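Concanavalin A-like lectin protein kinase family protein (Theobroma cacao, PDB 6CTH) probably phosphorylates proteins as a plant receptor-like kinase, its kinase domain here occupied by an oxindole inhibitor and a magnesium ion. Local coordinates at residues G26-V31 and K46-A51; R140-S145 and G204-E209; G179-M184 and R215-K220. All coordinates share one frame; numbering follows the deposited sequence.

Contact 1: G26-V31 and K46-A51; sequences GGFGSV and KKVSRA. With FE7 (N-{(3Z)-2-oxo-3-[phenyl({4-[(piperidin-1-yl)methyl]phenyl}amino)methylidene]-2,3-dihydro-1H-indol-5-yl}ethanesulfonamide), chain B.
Phe28 sets CG between its backbone N and carbonyl carbon (chi1 56°), which turns the ring toward strand 46-48, where Lys46 and Val48 meet it. Lys46 is stretched out along its whole length, CG trans to the backbone N (chi1 -178°), an extended chain that carries NZ and CE across to the ring face. Its NZ stands over that face, 3.6 Å from the centroid of the Phe28 ring and 15° off the ring normal, in a cation-pi contact. Lys46 CE lies 3.9 Å from the same centroid as a CH-pi contact, the lysine crossing the ring at about a right angle. At the ring edge, Val48 CG2 touches Phe28 CE1 at 3.8 Å. Two backbone bonds join the segments, one within the strand pair (Lys47 N to Ser30 O, 2.9 Å) and one just past it (Ser49 N to Phe28 O, 3.1 Å). Beyond the strand pair, the inhibitor's sulfonamide O1 sits 3.7 Å from Lys46 NZ, and Val31 CB packs on its phenyl carbon C12 at 3.8 Å. Phe28 also touches Glu58 and Glu62 of helix 54-66 and Asp159, and Ser30 OG bonds to Glu25. By the glycine pattern of the kinase family, Gly26 to Gly29 belong to the glycine-rich loop, folded over the lysine that, by its place in the Ala-Val-Lys sequence, matches the conserved strand lysine of the nucleotide pocket.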
loop_
_atom_site.group_PDB
_atom_site.type_symbol
_atom_site.label_atom_id
_atom_site.label_comp_id
_atom_site.label_asym_id
_atom_site.label_seq_id
_atom_site.Cartn_x
_atom_site.Cartn_y
_atom_site.Cartn_z
ATOM N N GLY A 26 11.928 4.908 -3.278
ATOM C CA GLY A 26 11.335 3.975 -2.318
ATOM C C GLY A 26 11.189 4.657 -0.969
ATOM O O GLY A 26 11.485 5.878 -0.811
ATOM N N GLY A 27 10.732 3.907 0.019
ATOM C CA GLY A 27 10.524 4.479 1.336
ATOM C C GLY A 27 11.760 4.951 2.083
ATOM O O GLY A 27 11.686 5.852 2.913
ATOM N N PHE A 28 12.896 4.327 1.826
ATOM C CA PHE A 28 14.122 4.616 2.568
ATOM C C PHE A 28 15.336 4.455 1.651
ATOM O O PHE A 28 16.435 4.039 2.090
ATOM C CB PHE A 28 14.176 3.763 3.858
ATOM C CG PHE A 28 14.050 2.264 3.632
ATOM C CD1 PHE A 28 15.181 1.479 3.378
ATOM C CD2 PHE A 28 12.803 1.625 3.713
ATOM C CE1 PHE A 28 15.069 0.100 3.187
ATOM C CE2 PHE A 28 12.688 0.241 3.540
ATOM C CZ PHE A 28 13.823 -0.521 3.272
ATOM N N GLY A 29 15.158 4.870 0.385
ATOM C CA GLY A 29 16.233 4.864 -0.616
ATOM C C GLY A 29 15.665 4.971 -2.029
ATOM O O GLY A 29 14.460 4.833 -2.250
ATOM N N SER A 30 16.518 5.262 -2.975
ATOM C CA SER A 30 16.157 5.286 -4.382
ATOM C C SER A 30 16.191 3.871 -4.947
ATOM O O SER A 30 17.044 3.066 -4.560
ATOM C CB SER A 30 17.159 6.135 -5.151
ATOM O OG SER A 30 16.973 7.512 -4.804
ATOM N N VAL A 31 15.333 3.605 -5.916
ATOM C CA VAL A 31 15.318 2.294 -6.590
ATOM C C VAL A 31 15.783 2.462 -8.038
ATOM O O VAL A 31 15.299 3.361 -8.768
ATOM C CB VAL A 31 13.911 1.693 -6.559
ATOM C CG1 VAL A 31 13.895 0.279 -7.146
ATOM C CG2 VAL A 31 13.365 1.690 -5.125
ATOM N N LYS A 46 17.194 -1.416 -4.727
ATOM C CA LYS A 46 17.028 -0.307 -3.797
ATOM C C LYS A 46 18.324 -0.043 -3.045
ATOM O O LYS A 46 18.840 -0.914 -2.337
ATOM C CB LYS A 46 15.897 -0.618 -2.831
ATOM C CG LYS A 46 15.620 0.520 -1.854
ATOM C CD LYS A 46 14.319 0.326 -1.111
ATOM C CE LYS A 46 13.950 1.582 -0.329
ATOM N NZ LYS A 46 12.587 1.420 0.202
ATOM N N LYS A 47 18.856 1.171 -3.225
ATOM C CA LYS A 47 20.026 1.639 -2.538
ATOM C C LYS A 47 19.599 2.432 -1.310
ATOM O O LYS A 47 18.966 3.491 -1.432
ATOM C CB LYS A 47 20.828 2.527 -3.477
ATOM C CG LYS A 47 22.146 2.995 -2.891
ATOM C CD LYS A 47 22.970 3.628 -3.991
ATOM C CE LYS A 47 24.353 3.996 -3.475
ATOM N NZ LYS A 47 24.332 5.173 -2.560
ATOM N N VAL A 48 19.935 1.922 -0.136
ATOM C CA VAL A 48 19.481 2.512 1.100
ATOM C C VAL A 48 20.212 3.805 1.390
ATOM O O VAL A 48 21.404 3.962 1.120
ATOM C CB VAL A 48 19.619 1.530 2.261
ATOM C CG1 VAL A 48 19.365 2.175 3.611
ATOM C CG2 VAL A 48 18.682 0.343 2.020
ATOM N N SER A 49 19.427 4.738 1.895
ATOM C CA SER A 49 19.873 6.054 2.266
ATOM C C SER A 49 20.398 5.958 3.711
ATOM O O SER A 49 19.661 5.548 4.614
ATOM C CB SER A 49 18.682 7.020 2.171
ATOM O OG SER A 49 19.010 8.250 2.780
ATOM N N ARG A 50 21.656 6.337 3.926
ATOM C CA ARG A 50 22.255 6.410 5.278
ATOM C C ARG A 50 22.187 7.827 5.871
ATOM O O ARG A 50 22.971 8.150 6.771
ATOM C CB ARG A 50 23.735 5.957 5.237
ATOM N N ALA A 51 21.253 8.653 5.381
ATOM C CA ALA A 51 21.231 10.106 5.663
ATOM C C ALA A 51 20.580 10.412 7.027
ATOM O O ALA A 51 20.838 11.472 7.614
ATOM C CB ALA A 51 20.521 10.863 4.535
HETATM C C4 FE7 B . 9.958 -1.530 -7.131
HETATM C C14 FE7 B . 8.910 3.544 -6.976
HETATM C C5 FE7 B . 10.278 -2.897 -7.056
HETATM C C6 FE7 B . 10.470 -3.535 -5.843
HETATM C C11 FE7 B . 9.316 1.237 -8.474
HETATM C C7 FE7 B . 10.311 -2.808 -4.677
HETATM C C8 FE7 B . 10.089 -2.468 -9.271
HETATM C C9 FE7 B . 9.839 -1.198 -8.542
HETATM C C10 FE7 B . 9.520 -0.030 -9.199
HETATM C C12 FE7 B . 10.378 1.859 -7.829
HETATM C C13 FE7 B . 10.171 3.004 -7.083
HETATM N N1 FE7 B . 10.339 -3.416 -8.338
HETATM N N2 FE7 B . 9.300 -0.085 -10.520
HETATM C C3 FE7 B . 9.783 -0.818 -5.945
HETATM N N3 FE7 B . 9.278 4.088 -15.423
HETATM O O2 FE7 B . 10.083 -2.643 -10.483
HETATM C C2 FE7 B . 9.930 -1.471 -4.720
HETATM N N FE7 B . 9.620 -0.840 -3.480
HETATM S S FE7 B . 9.076 0.654 -3.173
HETATM O O FE7 B . 9.349 1.491 -4.297
HETATM O O1 FE7 B . 9.572 1.023 -1.885
HETATM C C1 FE7 B . 7.357 0.279 -3.083
HETATM C C FE7 B . 7.210 -0.988 -2.277
HETATM C C16 FE7 B . 8.049 1.796 -8.366
HETATM C C15 FE7 B . 7.851 2.941 -7.617
HETATM C C17 FE7 B . 9.038 0.882 -11.516
HETATM C C22 FE7 B . 9.019 2.242 -11.242
HETATM C C21 FE7 B . 8.714 3.148 -12.242
HETATM C C20 FE7 B . 8.421 2.722 -13.528
HETATM C C19 FE7 B . 8.437 1.362 -13.791
HETATM C C18 FE7 B . 8.745 0.448 -12.801
HETATM C C23 FE7 B . 8.105 3.715 -14.621
HETATM C C28 FE7 B . 8.894 4.930 -16.557
HETATM C C27 FE7 B . 10.079 5.238 -17.443
HETATM C C26 FE7 B . 11.193 5.895 -16.656
HETATM C C25 FE7 B . 11.516 5.097 -15.408
HETATM C C24 FE7 B . 10.265 4.804 -14.613
HETATM O O HOH W 1 19.647 6.065 -1.803
#

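Contact 2: R140-S145 and G204-E209; sequences RDIKTS and GVVALE. With MG (magnesium ion), chain C.
The Glu209 carboxylate meets Thr144 through OE1, with the methyl CG2 of Thr144 3.4 Å from OE1 and well out of the carboxylate plane. A water donates to Glu209 OE1 at 2.6 Å, tilted from that plane toward the same side. This water also accepts from Thr144 N at 2.7 Å and pairs with Thr144 OG1 at 2.8 Å, so it joins loop to helix where no direct hydrogen bond does. Thr144 OG1 lies between its backbone N and carbonyl carbon (chi1 73°), which leaves hydroxyl and N-H converging on the one water and turns CG2 to the helix. OE2 of Glu209 is held by Tyr183 OH and Ser216 N. One turn earlier on the helix, Val206 slides past Thr144, CG1 to CG2 at 3.9 Å, while its other branch, CG2, presses on Lys143 CA at 3.6 Å and touches Ile142 CG2. On the far part of the loop, Asp141 OD2 binds magnesium at 2.0 Å; four waters and Asp159 complete six ligands. Lys143 NZ has its main partner in Thr180. The loop carries the His-Arg-Asp sequence of the kinase catalytic loop and runs between strands 136-138 and 147-149, resting on helix 196-212, with helix 99-103 also packed on Thr144 and helix 229-238 touching Leu208 and Glu209.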
loop_
_atom_site.group_PDB
_atom_site.type_symbol
_atom_site.label_atom_id
_atom_site.label_comp_id
_atom_site.label_asym_id
_atom_site.label_seq_id
_atom_site.Cartn_x
_atom_site.Cartn_y
_atom_site.Cartn_z
ATOM N N ARG A 140 2.188 -1.168 8.928
ATOM C CA ARG A 140 2.411 0.197 9.381
ATOM C C ARG A 140 2.620 1.251 8.305
ATOM O O ARG A 140 2.779 2.423 8.620
ATOM C CB ARG A 140 3.516 0.236 10.432
ATOM C CG ARG A 140 3.136 -0.509 11.697
ATOM C CD ARG A 140 4.238 -0.475 12.730
ATOM N NE ARG A 140 4.404 0.853 13.300
ATOM C CZ ARG A 140 5.577 1.444 13.485
ATOM N NH1 ARG A 140 6.695 0.827 13.143
ATOM N NH2 ARG A 140 5.631 2.654 14.013
ATOM N N ASP A 141 2.593 0.850 7.043
ATOM C CA ASP A 141 2.709 1.837 5.966
ATOM C C ASP A 141 1.966 1.459 4.711
ATOM O O ASP A 141 2.472 1.579 3.581
ATOM C CB ASP A 141 4.157 2.150 5.696
ATOM C CG ASP A 141 4.366 3.520 5.021
ATOM O OD1 ASP A 141 3.453 4.364 5.037
ATOM O OD2 ASP A 141 5.494 3.725 4.537
ATOM N N ILE A 142 0.754 0.995 4.898
ATOM C CA ILE A 142 -0.077 0.682 3.786
ATOM C C ILE A 142 -0.469 1.973 3.049
ATOM O O ILE A 142 -1.074 2.838 3.670
ATOM C CB ILE A 142 -1.286 -0.113 4.248
ATOM C CG1 ILE A 142 -0.828 -1.488 4.785
ATOM C CG2 ILE A 142 -2.294 -0.256 3.140
ATOM C CD1 ILE A 142 -1.882 -2.151 5.669
ATOM N N LYS A 143 -0.172 2.058 1.754
ATOM C CA LYS A 143 -0.572 3.157 0.909
ATOM C C LYS A 143 -0.342 2.741 -0.557
ATOM O O LYS A 143 0.343 1.743 -0.802
ATOM C CB LYS A 143 0.266 4.411 1.243
ATOM C CG LYS A 143 1.735 4.197 1.206
ATOM C CD LYS A 143 2.533 5.466 1.632
ATOM C CE LYS A 143 4.007 5.304 1.695
ATOM N NZ LYS A 143 4.725 6.571 2.077
ATOM N N THR A 144 -0.935 3.462 -1.521
ATOM C CA THR A 144 -0.840 2.999 -2.926
ATOM C C THR A 144 0.554 3.036 -3.554
ATOM O O THR A 144 0.859 2.182 -4.394
ATOM C CB THR A 144 -1.858 3.679 -3.876
ATOM O OG1 THR A 144 -1.463 5.008 -4.110
ATOM C CG2 THR A 144 -3.244 3.691 -3.329
ATOM N N SER A 145 1.468 3.898 -3.092
ATOM C CA SER A 145 2.844 3.835 -3.550
ATOM C C SER A 145 3.633 2.615 -3.077
ATOM O O SER A 145 4.750 2.390 -3.536
ATOM C CB SER A 145 3.652 5.097 -3.178
ATOM O OG SER A 145 3.617 5.345 -1.788
ATOM N N GLY A 204 -8.576 1.041 4.504
ATOM C CA GLY A 204 -9.837 1.816 4.258
ATOM C C GLY A 204 -9.546 3.029 3.391
ATOM O O GLY A 204 -10.218 3.232 2.377
ATOM N N VAL A 205 -8.512 3.768 3.757
ATOM C CA VAL A 205 -8.135 4.976 3.021
ATOM C C VAL A 205 -7.750 4.590 1.600
ATOM O O VAL A 205 -8.274 5.157 0.637
ATOM C CB VAL A 205 -6.989 5.728 3.680
ATOM C CG1 VAL A 205 -6.570 6.910 2.816
ATOM C CG2 VAL A 205 -7.382 6.182 5.058
ATOM N N VAL A 206 -6.930 3.546 1.470
ATOM C CA VAL A 206 -6.523 3.080 0.154
ATOM C C VAL A 206 -7.734 2.667 -0.673
ATOM O O VAL A 206 -7.801 2.959 -1.848
ATOM C CB VAL A 206 -5.467 1.945 0.269
ATOM C CG1 VAL A 206 -5.300 1.224 -1.066
ATOM C CG2 VAL A 206 -4.136 2.552 0.748
ATOM N N ALA A 207 -8.674 1.922 -0.084
ATOM C CA ALA A 207 -9.873 1.481 -0.796
ATOM C C ALA A 207 -10.615 2.689 -1.393
ATOM O O ALA A 207 -11.037 2.669 -2.533
ATOM C CB ALA A 207 -10.794 0.738 0.140
ATOM N N LEU A 208 -10.712 3.748 -0.610
ATOM C CA LEU A 208 -11.417 4.968 -1.062
ATOM C C LEU A 208 -10.658 5.729 -2.128
ATOM O O LEU A 208 -11.277 6.322 -3.021
ATOM C CB LEU A 208 -11.748 5.839 0.133
ATOM C CG LEU A 208 -12.723 5.191 1.119
ATOM C CD1 LEU A 208 -13.017 6.062 2.302
ATOM C CD2 LEU A 208 -14.036 4.745 0.473
ATOM N N GLU A 209 -9.322 5.739 -2.038
ATOM C CA GLU A 209 -8.472 6.322 -3.085
ATOM C C GLU A 209 -8.680 5.586 -4.386
ATOM O O GLU A 209 -8.718 6.183 -5.445
ATOM C CB GLU A 209 -6.984 6.300 -2.732
ATOM C CG GLU A 209 -6.617 7.151 -1.536
ATOM C CD GLU A 209 -5.181 7.131 -1.154
ATOM O OE1 GLU A 209 -4.579 6.009 -1.213
ATOM O OE2 GLU A 209 -4.613 8.223 -0.801
HETATM MG MG MG C . 7.411 3.234 4.275
HETATM O O HOH W 2 -2.025 5.970 -1.529
HETATM O O HOH W 3 7.444 4.290 2.551
HETATM O O HOH W 4 7.862 4.885 5.463
HETATM O O HOH W 5 9.575 2.810 4.305
HETATM O O HOH W 6 7.452 1.912 5.915
#

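Contact 3: G179-M184 and R215-K220; sequences GTVGYM and RSIEPK
Tyr183 and Ser216 meet where the end of the kinase activation segment, the Gly-Thr-Val-Gly-Tyr run that leads into the Ala-Pro-Glu motif, leans on the loop after helix 196-212. The Tyr183 ring approaches with its phenol end, OH 4.1 Å from Ser216 CB. Arg215 meets the same end obliquely with its CG, 4.2 Å from Tyr183 OH, the ring and guanidinium planes being 84° apart. Thr180 O lies at the edge of the Tyr183 ring, in its plane. The tyrosine hydroxyl has its main partner in Glu209 of the neighbouring helix. Thr180 to Tyr183 form a type II turn, whose third residue, Gly182, takes a positive phi of 106°; facing it, Arg215 to Glu218 form a type I turn. In Ser216 the hydroxyl is trans to the backbone N (chi1 -178°), which points OG at the Gly182 carbonyl; it donates to Gly182 O at 2.9 Å, coming in at an angle to the carbonyl and tilted somewhat from its plane. Beside this bond the methyl CG2 of Ile217 lies over the glycine turn, reaching Gly182 CA at 3.7 Å and Val181 O at 3.4 Å.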
loop_
_atom_site.group_PDB
_atom_site.type_symbol
_atom_site.label_atom_id
_atom_site.label_comp_id
_atom_site.label_asym_id
_atom_site.label_seq_id
_atom_site.Cartn_x
_atom_site.Cartn_y
_atom_site.Cartn_z
ATOM N N GLY A 179 4.860 6.762 10.288
ATOM C CA GLY A 179 3.947 6.338 9.272
ATOM C C GLY A 179 3.797 7.408 8.234
ATOM O O GLY A 179 4.538 8.393 8.221
ATOM N N THR A 180 2.813 7.255 7.384
ATOM C CA THR A 180 2.597 8.230 6.326
ATOM C C THR A 180 1.315 9.060 6.632
ATOM O O THR A 180 0.202 8.541 6.718
ATOM C CB THR A 180 2.544 7.570 4.962
ATOM O OG1 THR A 180 3.793 6.894 4.723
ATOM C CG2 THR A 180 2.340 8.635 3.875
ATOM N N VAL A 181 1.521 10.377 6.777
ATOM C CA VAL A 181 0.429 11.294 6.998
ATOM C C VAL A 181 -0.640 11.110 5.924
ATOM O O VAL A 181 -0.279 11.094 4.733
ATOM C CB VAL A 181 1.084 12.744 7.007
ATOM C CG1 VAL A 181 0.052 13.790 6.677
ATOM C CG2 VAL A 181 1.616 12.910 8.410
ATOM N N GLY A 182 -1.888 10.934 6.346
ATOM C CA GLY A 182 -3.046 10.682 5.474
ATOM C C GLY A 182 -3.534 9.230 5.506
ATOM O O GLY A 182 -4.635 8.915 5.038
ATOM N N TYR A 183 -2.665 8.363 6.017
ATOM C CA TYR A 183 -2.968 6.925 6.186
ATOM C C TYR A 183 -2.907 6.448 7.610
ATOM O O TYR A 183 -3.045 5.199 7.848
ATOM C CB TYR A 183 -1.976 6.071 5.360
ATOM C CG TYR A 183 -2.015 6.549 3.983
ATOM C CD1 TYR A 183 -2.931 6.061 3.077
ATOM C CD2 TYR A 183 -1.201 7.628 3.597
ATOM C CE1 TYR A 183 -3.016 6.596 1.804
ATOM C CE2 TYR A 183 -1.303 8.160 2.336
ATOM C CZ TYR A 183 -2.193 7.643 1.445
ATOM O OH TYR A 183 -2.258 8.241 0.224
ATOM N N MET A 184 -2.724 7.362 8.556
ATOM C CA MET A 184 -2.530 6.995 9.936
ATOM C C MET A 184 -3.787 7.179 10.746
ATOM O O MET A 184 -4.411 8.271 10.735
ATOM C CB MET A 184 -1.366 7.768 10.528
ATOM C CG MET A 184 -0.006 7.333 10.009
ATOM S SD MET A 184 1.310 8.463 10.514
ATOM C CE MET A 184 1.643 7.952 12.179
ATOM N N ARG A 215 -6.254 11.336 -4.091
ATOM C CA ARG A 215 -5.336 11.108 -3.015
ATOM C C ARG A 215 -5.918 11.579 -1.674
ATOM O O ARG A 215 -6.569 12.655 -1.590
ATOM C CB ARG A 215 -4.001 11.815 -3.330
ATOM C CG ARG A 215 -2.859 11.374 -2.437
ATOM C CD ARG A 215 -1.580 12.146 -2.725
ATOM N NE ARG A 215 -1.084 12.004 -4.080
ATOM C CZ ARG A 215 -0.267 11.050 -4.522
ATOM N NH1 ARG A 215 0.125 10.057 -3.737
ATOM N NH2 ARG A 215 0.167 11.091 -5.788
ATOM N N SER A 216 -5.655 10.805 -0.618
ATOM C CA SER A 216 -6.133 11.098 0.730
ATOM C C SER A 216 -5.855 12.546 1.161
ATOM O O SER A 216 -6.772 13.196 1.671
ATOM C CB SER A 216 -5.452 10.202 1.769
ATOM O OG SER A 216 -5.977 10.484 3.053
ATOM N N ILE A 217 -4.601 12.942 1.030
ATOM C CA ILE A 217 -4.077 14.246 1.538
ATOM C C ILE A 217 -4.282 15.401 0.548
ATOM O O ILE A 217 -3.963 16.537 0.911
ATOM C CB ILE A 217 -2.541 14.234 1.816
ATOM C CG1 ILE A 217 -1.735 13.841 0.580
ATOM C CG2 ILE A 217 -2.159 13.291 2.960
ATOM C CD1 ILE A 217 -0.259 14.233 0.620
ATOM N N GLU A 218 -4.654 15.111 -0.704
ATOM C CA GLU A 218 -4.720 16.146 -1.809
ATOM C C GLU A 218 -5.813 15.731 -2.773
ATOM O O GLU A 218 -5.533 15.274 -3.892
ATOM C CB GLU A 218 -3.380 16.190 -2.588
ATOM C CG GLU A 218 -3.326 17.180 -3.774
ATOM C CD GLU A 218 -2.018 17.183 -4.565
ATOM O OE1 GLU A 218 -1.307 16.142 -4.690
ATOM O OE2 GLU A 218 -1.734 18.263 -5.114
ATOM N N PRO A 219 -7.074 15.748 -2.309
ATOM C CA PRO A 219 -8.117 15.185 -3.172
ATOM C C PRO A 219 -8.508 16.040 -4.412
ATOM O O PRO A 219 -9.197 15.524 -5.307
ATOM C CB PRO A 219 -9.303 14.959 -2.200
ATOM C CG PRO A 219 -9.066 15.966 -1.103
ATOM C CD PRO A 219 -7.588 16.203 -1.004
ATOM N N LYS A 220 -8.091 17.308 -4.454
ATOM C CA LYS A 220 -8.323 18.180 -5.619
ATOM C C LYS A 220 -9.823 18.340 -5.926
ATOM O O LYS A 220 -10.253 18.087 -7.056
ATOM C CB LYS A 220 -7.591 17.647 -6.871
ATOM C CG LYS A 220 -6.075 17.777 -6.850
ATOM C CD LYS A 220 -5.465 16.873 -7.925
ATOM C CE LYS A 220 -3.978 17.144 -8.127
ATOM N NZ LYS A 220 -3.346 16.226 -9.127
#

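Contacts 2 and 3 form one continuous patch, their centres about 9 Å apart and their segments alternating along the chain. Besides the shared Glu209 carboxylate, Asp141 OD1 lies 2.6 Å from Thr180 OG1, so the catalytic-loop aspartate that holds magnesium is also hydrogen-bonded to the activation segment. Contact 1 stands apart, about 21 Å from contact 2 and 22 Å from contact 3 between centres, though nearest atoms approach to about 6 Å and 8 Å. The bound groups bridge that separation: the inhibitor lies against 26-31 and 46-51 and also touches Ser145, and Gly27 CA is 4.5 Å from the magnesium ion.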